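TqaA (Penicillium aethiopicum, PDB 5EJD) is a nonribosomal peptide synthetase, represented here by its third thiolation (carrier) domain, which carries a covalently attached 4'-phosphopantetheine arm. Local coordinates at residues Arg10-Ile15 and Ser69-Val74. Residues are numbered along the deposited sequence; the frame is centred on the assembly and turned at random.
Sequences RELANI and SELASV
Leu-12 of helix 7-20 reaches helix 68-74 at Leu-71 and Ala-72, a small contact that buries 120 Å² summed over both sides. At the start of 69-74, Ser-69 directs its CB away from 10-15; its backbone is hydrogen-bonded to Ala-29, which ties this end of the helix to a different part of the chain. Leu-71 is the first to engage: its CD2 lies 3.8 Å from Leu-12 CD2 and 4.1 Å from Leu-12 CD1, so one methyl meets both branches of the opposing leucine. With CG anti to the backbone N (chi1 178°) and beside the carbonyl carbon, the Leu-71 side chain extends toward Leu-12 and crosses it at roughly a right angle. Leu-12 CD2 also sits 4.0 Å from Leu-71 CB, thus packing along the flank of that side chain as well as at its end. Ala-72 follows, its CA being 6.9 Å from that of Leu-12. Here the same methyl, Leu-12 CD2, comes within 4.1 Å of Ala-72 CB and 3.8 Å of Ala-72 N, against the backbone itself. Phe-57 and Leu-68 also touch Leu-12, placing it in the core of this helical carrier domain, away from the phosphopantetheine-bearing Ser-40. With no hydrogen bond across the segments and all three touching residues buried, the contact rests on shape fit and the exclusion of water, probably setting the helix positions less strictly than directional bonds would.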
loop_
_atom_site.group_PDB
_atom_site.type_symbol
_atom_site.label_atom_id
_atom_site.label_comp_id
_atom_site.label_asym_id
_atom_site.label_seq_id
_atom_site.Cartn_x
_atom_site.Cartn_y
_atom_site.Cartn_z
ATOM N N ARG B 10 23.066 -0.029 20.801
ATOM C CA ARG B 10 22.202 -0.975 21.486
ATOM C C ARG B 10 20.754 -0.788 21.124
ATOM O O ARG B 10 20.036 -1.772 20.961
ATOM C CB ARG B 10 22.354 -0.891 23.023
ATOM C CG ARG B 10 23.661 -1.478 23.538
ATOM C CD ARG B 10 23.891 -1.311 25.034
ATOM N NE ARG B 10 25.342 -1.281 25.199
ATOM C CZ ARG B 10 26.082 -0.190 25.388
ATOM N NH1 ARG B 10 25.527 1.006 25.525
ATOM N NH2 ARG B 10 27.395 -0.314 25.465
ATOM N N GLU B 11 20.292 0.454 21.125
ATOM C CA GLU B 11 18.875 0.700 20.893
ATOM C C GLU B 11 18.544 0.292 19.451
ATOM O O GLU B 11 17.519 -0.317 19.186
ATOM C CB GLU B 11 18.360 2.131 21.239
ATOM C CG GLU B 11 17.277 2.111 22.330
ATOM C CD GLU B 11 16.023 1.217 22.129
ATOM O OE1 GLU B 11 15.647 0.686 21.044
ATOM O OE2 GLU B 11 15.346 1.062 23.158
ATOM N N LEU B 12 19.450 0.599 18.540
ATOM C CA LEU B 12 19.276 0.239 17.144
ATOM C C LEU B 12 19.260 -1.273 16.886
ATOM O O LEU B 12 18.482 -1.762 16.079
ATOM C CB LEU B 12 20.385 0.889 16.346
ATOM C CG LEU B 12 20.174 0.953 14.870
ATOM C CD1 LEU B 12 18.885 1.706 14.547
ATOM C CD2 LEU B 12 21.401 1.644 14.261
ATOM N N ALA B 13 20.069 -2.008 17.626
ATOM C CA ALA B 13 20.096 -3.431 17.497
ATOM C C ALA B 13 18.787 -4.049 17.938
ATOM O O ALA B 13 18.300 -5.017 17.354
ATOM C CB ALA B 13 21.235 -4.003 18.328
ATOM N N ASN B 14 18.238 -3.532 19.020
ATOM C CA ASN B 14 16.951 -3.974 19.456
ATOM C C ASN B 14 15.881 -3.727 18.404
ATOM O O ASN B 14 14.962 -4.518 18.225
ATOM C CB ASN B 14 16.628 -3.312 20.761
ATOM C CG ASN B 14 15.375 -3.861 21.398
ATOM O OD1 ASN B 14 15.160 -5.077 21.442
ATOM N ND2 ASN B 14 14.524 -2.969 21.881
ATOM N N ILE B 15 15.966 -2.595 17.753
ATOM C CA ILE B 15 15.022 -2.275 16.702
ATOM C C ILE B 15 15.169 -3.269 15.532
ATOM O O ILE B 15 14.172 -3.761 15.009
ATOM C CB ILE B 15 15.243 -0.835 16.218
ATOM C CG1 ILE B 15 14.704 0.125 17.270
ATOM C CG2 ILE B 15 14.558 -0.587 14.884
ATOM C CD1 ILE B 15 15.133 1.541 17.028
ATOM N N SER B 69 26.695 0.266 12.992
ATOM C CA SER B 69 27.503 1.261 13.680
ATOM C C SER B 69 27.464 2.594 12.953
ATOM O O SER B 69 27.413 3.631 13.606
ATOM C CB SER B 69 28.959 0.779 13.843
ATOM O OG SER B 69 29.564 0.566 12.585
ATOM N N GLU B 70 27.520 2.575 11.622
ATOM C CA GLU B 70 27.437 3.810 10.829
ATOM C C GLU B 70 26.087 4.493 10.903
ATOM O O GLU B 70 26.006 5.706 11.005
ATOM C CB GLU B 70 27.746 3.542 9.403
ATOM C CG GLU B 70 29.192 3.224 9.068
ATOM C CD GLU B 70 29.278 3.207 7.495
ATOM O OE1 GLU B 70 28.394 2.616 6.790
ATOM O OE2 GLU B 70 30.129 3.876 6.880
ATOM N N LEU B 71 25.023 3.704 10.941
ATOM C CA LEU B 71 23.699 4.262 11.083
ATOM C C LEU B 71 23.502 4.883 12.464
ATOM O O LEU B 71 22.804 5.893 12.610
ATOM C CB LEU B 71 22.615 3.192 10.818
ATOM C CG LEU B 71 21.147 3.609 10.965
ATOM C CD1 LEU B 71 20.783 4.731 10.008
ATOM C CD2 LEU B 71 20.250 2.430 10.735
ATOM N N ALA B 72 24.072 4.258 13.482
ATOM C CA ALA B 72 23.966 4.805 14.842
ATOM C C ALA B 72 24.607 6.172 15.015
ATOM O O ALA B 72 24.138 6.946 15.829
ATOM C CB ALA B 72 24.527 3.814 15.836
ATOM N N SER B 73 25.692 6.463 14.292
ATOM C CA SER B 73 26.268 7.818 14.299
ATOM C C SER B 73 25.403 8.885 13.714
ATOM O O SER B 73 25.411 9.992 14.203
ATOM C CB SER B 73 27.521 7.920 13.438
ATOM O OG SER B 73 28.364 6.848 13.690
ATOM N N VAL B 74 24.762 8.605 12.596
ATOM C CA VAL B 74 24.021 9.680 11.910
ATOM C C VAL B 74 22.650 9.885 12.517
ATOM O O VAL B 74 22.030 10.901 12.227
ATOM C CB VAL B 74 23.892 9.544 10.384
ATOM C CG1 VAL B 74 25.173 9.011 9.746
ATOM C CG2 VAL B 74 22.743 8.647 10.088
#